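Local coordinates for oligopeptide ABC transporter OppAIV (Borrelia burgdorferi B31, PDB 4GL8), which probably binds oligopeptides in the periplasm and hands them to an ABC transporter for uptake, as in other family 5 solute-binding proteins, at residues V220-N225 against I239-T244; A261-V266 against S500-R505. All blocks are in the same frame, centred on the assembly; numbering follows the deposited sequence.

Interaction 1 of 2, residues V220-N225 against I239-T244; sequences VVLEKN and IIFFVT
L222 and F241 meet across two neighbouring strands: CD2 of L222 lies 3.6 Å from CE2 of F241, at the edge of the phenyl ring and close to its plane. With CG anti to its own carbonyl carbon (chi1 -82°), the leucine presents CD2 as the branch at the ring. V220 and I239 complete the same face, each meeting its partner at the CB. V220 CB lies 4.1 Å from F241 CB. On the neighbouring pair, L222 CB faces I239 CB at 4.3 Å. The ring, with L222 CD2 at its edge, gives this side a broad apolar surface, which suits a face where all four residues are buried.

The other face carries V221 and I240, which lie side by side and point the same way, CG1 to CG1 at 4.1 Å. Both are partly exposed, and their branching at CB suits an extended backbone.

Four backbone hydrogen bonds fix this pairing. V220 and F241 exchange two, F241 N to V220 O being 2.9 Å, and L222 and I239 exchange two more. Of these, I239 N stands above the carbonyl plane of L222, 3.1 Å from L222 O, and that oxygen also accepts a hydrogen bond from S238 OG.

Further out, strand 209-215 pairs with the other edge of 219-224, while I239 and F241 pack on L34 of strand 31-35. At the far end K224 NZ is held by the carbonyls of S231 and V234, within the connection between the strands. With their directions 167° apart, 220-224 and 239-242 are consecutive antiparallel strands joined by a long connection, part of the beta framework of a family 5 solute-binding protein.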
loop_
_atom_site.group_PDB
_atom_site.type_symbol
_atom_site.label_atom_id
_atom_site.label_comp_id
_atom_site.label_asym_id
_atom_site.label_seq_id
_atom_site.Cartn_x
_atom_site.Cartn_y
_atom_site.Cartn_z
ATOM N N VAL A 220 -4.333 -7.961 -18.009
ATOM C CA VAL A 220 -5.636 -7.882 -17.359
ATOM C C VAL A 220 -6.411 -6.880 -18.219
ATOM O O VAL A 220 -5.989 -5.748 -18.364
ATOM C CB VAL A 220 -5.518 -7.402 -15.895
ATOM C CG1 VAL A 220 -6.853 -7.493 -15.179
ATOM C CG2 VAL A 220 -4.454 -8.192 -15.153
ATOM N N VAL A 221 -7.515 -7.321 -18.810
ATOM C CA VAL A 221 -8.319 -6.485 -19.683
ATOM C C VAL A 221 -9.601 -6.108 -18.971
ATOM O O VAL A 221 -10.389 -6.976 -18.548
ATOM C CB VAL A 221 -8.636 -7.183 -21.014
ATOM C CG1 VAL A 221 -9.294 -6.215 -21.994
ATOM C CG2 VAL A 221 -7.361 -7.770 -21.632
ATOM N N LEU A 222 -9.788 -4.807 -18.828
ATOM C CA LEU A 222 -11.011 -4.243 -18.281
ATOM C C LEU A 222 -11.873 -3.689 -19.401
ATOM O O LEU A 222 -11.349 -3.156 -20.378
ATOM C CB LEU A 222 -10.681 -3.112 -17.317
ATOM C CG LEU A 222 -10.292 -3.434 -15.875
ATOM C CD1 LEU A 222 -9.424 -4.667 -15.782
ATOM C CD2 LEU A 222 -9.628 -2.233 -15.201
ATOM N N GLU A 223 -13.198 -3.791 -19.264
ATOM C CA GLU A 223 -14.077 -3.116 -20.202
ATOM C C GLU A 223 -15.094 -2.245 -19.475
ATOM O O GLU A 223 -15.478 -2.529 -18.325
ATOM C CB GLU A 223 -14.750 -4.100 -21.160
ATOM C CG GLU A 223 -15.968 -4.832 -20.607
ATOM C CD GLU A 223 -16.472 -5.983 -21.508
ATOM O OE1 GLU A 223 -16.779 -7.057 -20.952
ATOM O OE2 GLU A 223 -16.558 -5.832 -22.745
ATOM N N LYS A 224 -15.545 -1.195 -20.162
ATOM C CA LYS A 224 -16.531 -0.272 -19.606
ATOM C C LYS A 224 -17.724 -1.040 -19.045
ATOM O O LYS A 224 -18.243 -1.952 -19.718
ATOM C CB LYS A 224 -17.026 0.729 -20.665
ATOM C CG LYS A 224 -18.042 1.733 -20.125
ATOM C CD LYS A 224 -18.358 2.870 -21.081
ATOM C CE LYS A 224 -19.526 3.656 -20.529
ATOM N NZ LYS A 224 -19.826 4.905 -21.286
ATOM N N ASN A 225 -18.118 -0.675 -17.812
ATOM C CA ASN A 225 -19.322 -1.191 -17.157
ATOM C C ASN A 225 -20.452 -0.180 -17.299
ATOM O O ASN A 225 -20.414 0.889 -16.699
ATOM C CB ASN A 225 -19.055 -1.473 -15.684
ATOM C CG ASN A 225 -20.335 -1.631 -14.868
ATOM O OD1 ASN A 225 -21.356 -2.043 -15.378
ATOM N ND2 ASN A 225 -20.271 -1.287 -13.593
ATOM N N ILE A 239 -9.503 -0.779 -20.884
ATOM C CA ILE A 239 -8.177 -0.545 -20.359
ATOM C C ILE A 239 -7.446 -1.862 -20.350
ATOM O O ILE A 239 -7.983 -2.853 -19.875
ATOM C CB ILE A 239 -8.218 0.045 -18.945
ATOM C CG1 ILE A 239 -8.740 1.466 -19.008
ATOM C CG2 ILE A 239 -6.839 0.006 -18.294
ATOM C CD1 ILE A 239 -9.162 1.960 -17.648
ATOM N N ILE A 240 -6.232 -1.880 -20.887
ATOM C CA ILE A 240 -5.392 -3.060 -20.822
ATOM C C ILE A 240 -4.173 -2.827 -19.915
ATOM O O ILE A 240 -3.321 -1.988 -20.210
ATOM C CB ILE A 240 -4.916 -3.532 -22.224
ATOM C CG1 ILE A 240 -6.115 -3.831 -23.148
ATOM C CG2 ILE A 240 -4.042 -4.791 -22.084
ATOM C CD1 ILE A 240 -5.703 -4.176 -24.578
ATOM N N PHE A 241 -4.102 -3.598 -18.822
ATOM C CA PHE A 241 -2.925 -3.619 -17.952
ATOM C C PHE A 241 -1.964 -4.660 -18.479
ATOM O O PHE A 241 -2.263 -5.843 -18.429
ATOM C CB PHE A 241 -3.282 -3.985 -16.509
ATOM C CG PHE A 241 -4.012 -2.917 -15.778
ATOM C CD1 PHE A 241 -3.320 -1.893 -15.155
ATOM C CD2 PHE A 241 -5.383 -2.907 -15.729
ATOM C CE1 PHE A 241 -3.989 -0.899 -14.475
ATOM C CE2 PHE A 241 -6.060 -1.910 -15.057
ATOM C CZ PHE A 241 -5.364 -0.906 -14.424
ATOM N N PHE A 242 -0.823 -4.220 -18.998
ATOM C CA PHE A 242 0.234 -5.126 -19.417
ATOM C C PHE A 242 1.157 -5.401 -18.257
ATOM O O PHE A 242 1.663 -4.498 -17.605
ATOM C CB PHE A 242 1.026 -4.553 -20.585
ATOM C CG PHE A 242 0.401 -4.810 -21.909
ATOM C CD1 PHE A 242 0.695 -5.975 -22.610
ATOM C CD2 PHE A 242 -0.498 -3.894 -22.462
ATOM C CE1 PHE A 242 0.111 -6.218 -23.849
ATOM C CE2 PHE A 242 -1.083 -4.129 -23.702
ATOM C CZ PHE A 242 -0.775 -5.291 -24.397
ATOM N N VAL A 243 1.334 -6.675 -17.976
ATOM C CA VAL A 243 2.208 -7.112 -16.920
ATOM C C VAL A 243 3.569 -7.401 -17.538
ATOM O O VAL A 243 3.652 -7.921 -18.669
ATOM C CB VAL A 243 1.682 -8.397 -16.297
ATOM C CG1 VAL A 243 2.690 -8.931 -15.298
ATOM C CG2 VAL A 243 0.331 -8.138 -15.660
ATOM N N THR A 244 4.616 -7.028 -16.816
ATOM C CA THR A 244 5.990 -7.428 -17.115
ATOM C C THR A 244 6.887 -6.731 -16.105
ATOM O O THR A 244 6.670 -5.557 -15.796
ATOM C CB THR A 244 6.455 -7.104 -18.558
ATOM O OG1 THR A 244 7.865 -7.323 -18.674
ATOM C CG2 THR A 244 6.153 -5.679 -18.932
#

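Interaction 2 of 2, residues A261-V266 against S500-R505; sequences AIFKNV and SSYLFR
An antiparallel strand pair between distant parts of the chain joins 261-263 to the long strand 492-504, with an aromatic cluster on one face, in the beta framework of this solute-binding protein. F263 and Y502, a non-hydrogen-bonded pair, form a T-shaped stack: the edge of the tyrosine ring is directed at the phenylalanine face, with planes at 82° and centroids 5.5 Å apart. Y502 CD1 does the touching, 3.7 Å from F263 CD1. W512 adds to the cluster, stacking on F263 and meeting Y502 edge-to-face, while Y502 OH is hydrogen-bonded to E518 OE2. Tyrosine thus serves both ends, its ring in the apolar cluster and its hydroxyl at an acid.

A261 belongs to this face too, its small CB resting at the edge of the F504 ring, with F32 also packed against it. On the other face I262 and L503 run side by side and meet through their CD1 atoms at 4.2 Å, with Y254 of helix 247-255 packed on both. Their backbones exchange two hydrogen bonds; I262 N to L503 O is 2.8 Å.

Past F263, 261-266 leaves the strand in an inverse gamma turn centred on N265. K264 N still reaches S501 O at 2.8 Å, but this hydrogen bond is bent, with 132° at the hydrogen. The turn brings V266 back over the partner strand, so that its CG2 lies 3.8 Å from S501 CB, while S501 OG turns to Y280 OH. The lysine chain bends at its last two torsions (chi4 89°), which folds it across S500 and delivers K264 NZ to within 3.0 Å of S500 OG.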
loop_
_atom_site.group_PDB
_atom_site.type_symbol
_atom_site.label_atom_id
_atom_site.label_comp_id
_atom_site.label_asym_id
_atom_site.label_seq_id
_atom_site.Cartn_x
_atom_site.Cartn_y
_atom_site.Cartn_z
ATOM N N ALA A 261 1.065 4.364 -21.459
ATOM C CA ALA A 261 1.656 4.791 -20.194
ATOM C C ALA A 261 2.434 3.705 -19.506
ATOM O O ALA A 261 2.172 2.516 -19.701
ATOM C CB ALA A 261 0.572 5.292 -19.256
ATOM N N ILE A 262 3.382 4.125 -18.677
ATOM C CA ILE A 262 4.120 3.242 -17.793
ATOM C C ILE A 262 4.121 3.877 -16.398
ATOM O O ILE A 262 4.663 4.966 -16.205
ATOM C CB ILE A 262 5.571 3.031 -18.277
ATOM C CG1 ILE A 262 5.594 2.387 -19.653
ATOM C CG2 ILE A 262 6.326 2.103 -17.344
ATOM C CD1 ILE A 262 6.986 2.198 -20.227
ATOM N N PHE A 263 3.521 3.206 -15.421
ATOM C CA PHE A 263 3.446 3.746 -14.060
ATOM C C PHE A 263 4.554 3.120 -13.241
ATOM O O PHE A 263 4.608 1.913 -13.086
ATOM C CB PHE A 263 2.072 3.456 -13.430
ATOM C CG PHE A 263 0.942 4.322 -13.957
ATOM C CD1 PHE A 263 1.123 5.196 -15.044
ATOM C CD2 PHE A 263 -0.323 4.246 -13.371
ATOM C CE1 PHE A 263 0.079 5.990 -15.495
ATOM C CE2 PHE A 263 -1.365 5.038 -13.824
ATOM C CZ PHE A 263 -1.171 5.905 -14.891
ATOM N N LYS A 264 5.474 3.955 -12.776
ATOM C CA LYS A 264 6.503 3.550 -11.809
ATOM C C LYS A 264 7.619 2.688 -12.423
ATOM O O LYS A 264 8.796 2.939 -12.154
ATOM C CB LYS A 264 5.883 2.841 -10.582
ATOM C CG LYS A 264 4.983 3.719 -9.720
ATOM C CD LYS A 264 4.184 2.911 -8.685
ATOM C CE LYS A 264 5.046 2.332 -7.562
ATOM N NZ LYS A 264 5.218 3.248 -6.387
ATOM N N ASN A 265 7.258 1.722 -13.270
ATOM C CA ASN A 265 8.207 0.732 -13.792
ATOM C C ASN A 265 9.059 1.250 -14.965
ATOM O O ASN A 265 9.108 0.625 -16.027
ATOM C CB ASN A 265 7.438 -0.541 -14.221
ATOM C CG ASN A 265 8.359 -1.702 -14.603
ATOM O OD1 ASN A 265 9.399 -1.911 -13.972
ATOM N ND2 ASN A 265 7.979 -2.464 -15.647
ATOM N N VAL A 266 9.722 2.382 -14.775
ATOM C CA VAL A 266 10.589 2.964 -15.814
ATOM C C VAL A 266 12.030 2.430 -15.735
ATOM O O VAL A 266 12.435 1.889 -14.719
ATOM C CB VAL A 266 10.614 4.490 -15.728
ATOM C CG1 VAL A 266 9.204 5.027 -15.862
ATOM C CG2 VAL A 266 11.260 4.960 -14.421
ATOM N N SER A 500 7.757 8.554 -7.096
ATOM C CA SER A 500 7.528 7.650 -8.213
ATOM C C SER A 500 7.610 8.359 -9.558
ATOM O O SER A 500 7.314 9.531 -9.673
ATOM C CB SER A 500 6.166 7.000 -8.073
ATOM O OG SER A 500 6.236 5.904 -7.177
ATOM N N SER A 501 7.961 7.602 -10.583
ATOM C CA SER A 501 8.167 8.130 -11.927
ATOM C C SER A 501 7.090 7.572 -12.854
ATOM O O SER A 501 6.617 6.467 -12.644
ATOM C CB SER A 501 9.557 7.723 -12.422
ATOM O OG SER A 501 10.562 8.594 -11.929
ATOM N N TYR A 502 6.661 8.352 -13.843
ATOM C CA TYR A 502 5.637 7.882 -14.794
ATOM C C TYR A 502 5.898 8.387 -16.199
ATOM O O TYR A 502 6.458 9.494 -16.378
ATOM C CB TYR A 502 4.235 8.367 -14.398
ATOM C CG TYR A 502 3.882 8.220 -12.947
ATOM C CD1 TYR A 502 3.014 7.201 -12.515
ATOM C CD2 TYR A 502 4.390 9.108 -11.998
ATOM C CE1 TYR A 502 2.689 7.067 -11.186
ATOM C CE2 TYR A 502 4.066 8.978 -10.663
ATOM C CZ TYR A 502 3.217 7.959 -10.259
ATOM O OH TYR A 502 2.890 7.837 -8.929
ATOM N N LEU A 503 5.491 7.583 -17.186
ATOM C CA LEU A 503 5.392 8.039 -18.575
ATOM C C LEU A 503 3.936 7.945 -18.962
ATOM O O LEU A 503 3.287 6.940 -18.694
ATOM C CB LEU A 503 6.245 7.188 -19.535
ATOM C CG LEU A 503 7.764 7.264 -19.321
ATOM C CD1 LEU A 503 8.472 6.120 -20.037
ATOM C CD2 LEU A 503 8.317 8.598 -19.791
ATOM N N PHE A 504 3.434 8.983 -19.619
ATOM C CA PHE A 504 2.020 9.075 -20.009
ATOM C C PHE A 504 1.954 9.922 -21.277
ATOM O O PHE A 504 2.509 11.010 -21.328
ATOM C CB PHE A 504 1.236 9.703 -18.857
ATOM C CG PHE A 504 -0.212 9.988 -19.155
ATOM C CD1 PHE A 504 -1.179 8.985 -19.050
ATOM C CD2 PHE A 504 -0.623 11.268 -19.450
ATOM C CE1 PHE A 504 -2.520 9.260 -19.291
ATOM C CE2 PHE A 504 -1.964 11.550 -19.702
ATOM C CZ PHE A 504 -2.917 10.546 -19.618
ATOM N N ARG A 505 1.283 9.388 -22.292
ATOM C CA ARG A 505 1.174 10.010 -23.604
ATOM C C ARG A 505 0.186 11.181 -23.570
ATOM O O ARG A 505 -0.975 11.060 -23.997
ATOM C CB ARG A 505 0.763 8.948 -24.638
ATOM C CG ARG A 505 1.888 7.958 -24.978
ATOM C CD ARG A 505 3.010 8.600 -25.798
ATOM N NE ARG A 505 2.521 9.243 -27.036
ATOM C CZ ARG A 505 2.287 8.624 -28.199
ATOM N NH1 ARG A 505 2.501 7.314 -28.365
ATOM N NH2 ARG A 505 1.803 9.318 -29.210
#

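Both contacts are buried antiparallel pairings, and strand 31-35 links them, running parallel to both 238-242 and 261-263. Their centres lie about 16 Å apart, and they touch where the ends of 239-244 and 261-266 meet, T244 O being 3.4 Å from N265 ND2. Interaction 1 joins strands close in sequence and relies on aliphatic packing around one phenyl ring, with a partly exposed second face. Interaction 2 brings together segments more than 230 residues apart and covers more surface, 505 against 341 Å². Its chemistry is more varied: an aromatic stack and a lysine–serine hydrogen bond accompany the backbone pairing, whereas the hydrogen bonds of interaction 1 all run between backbones.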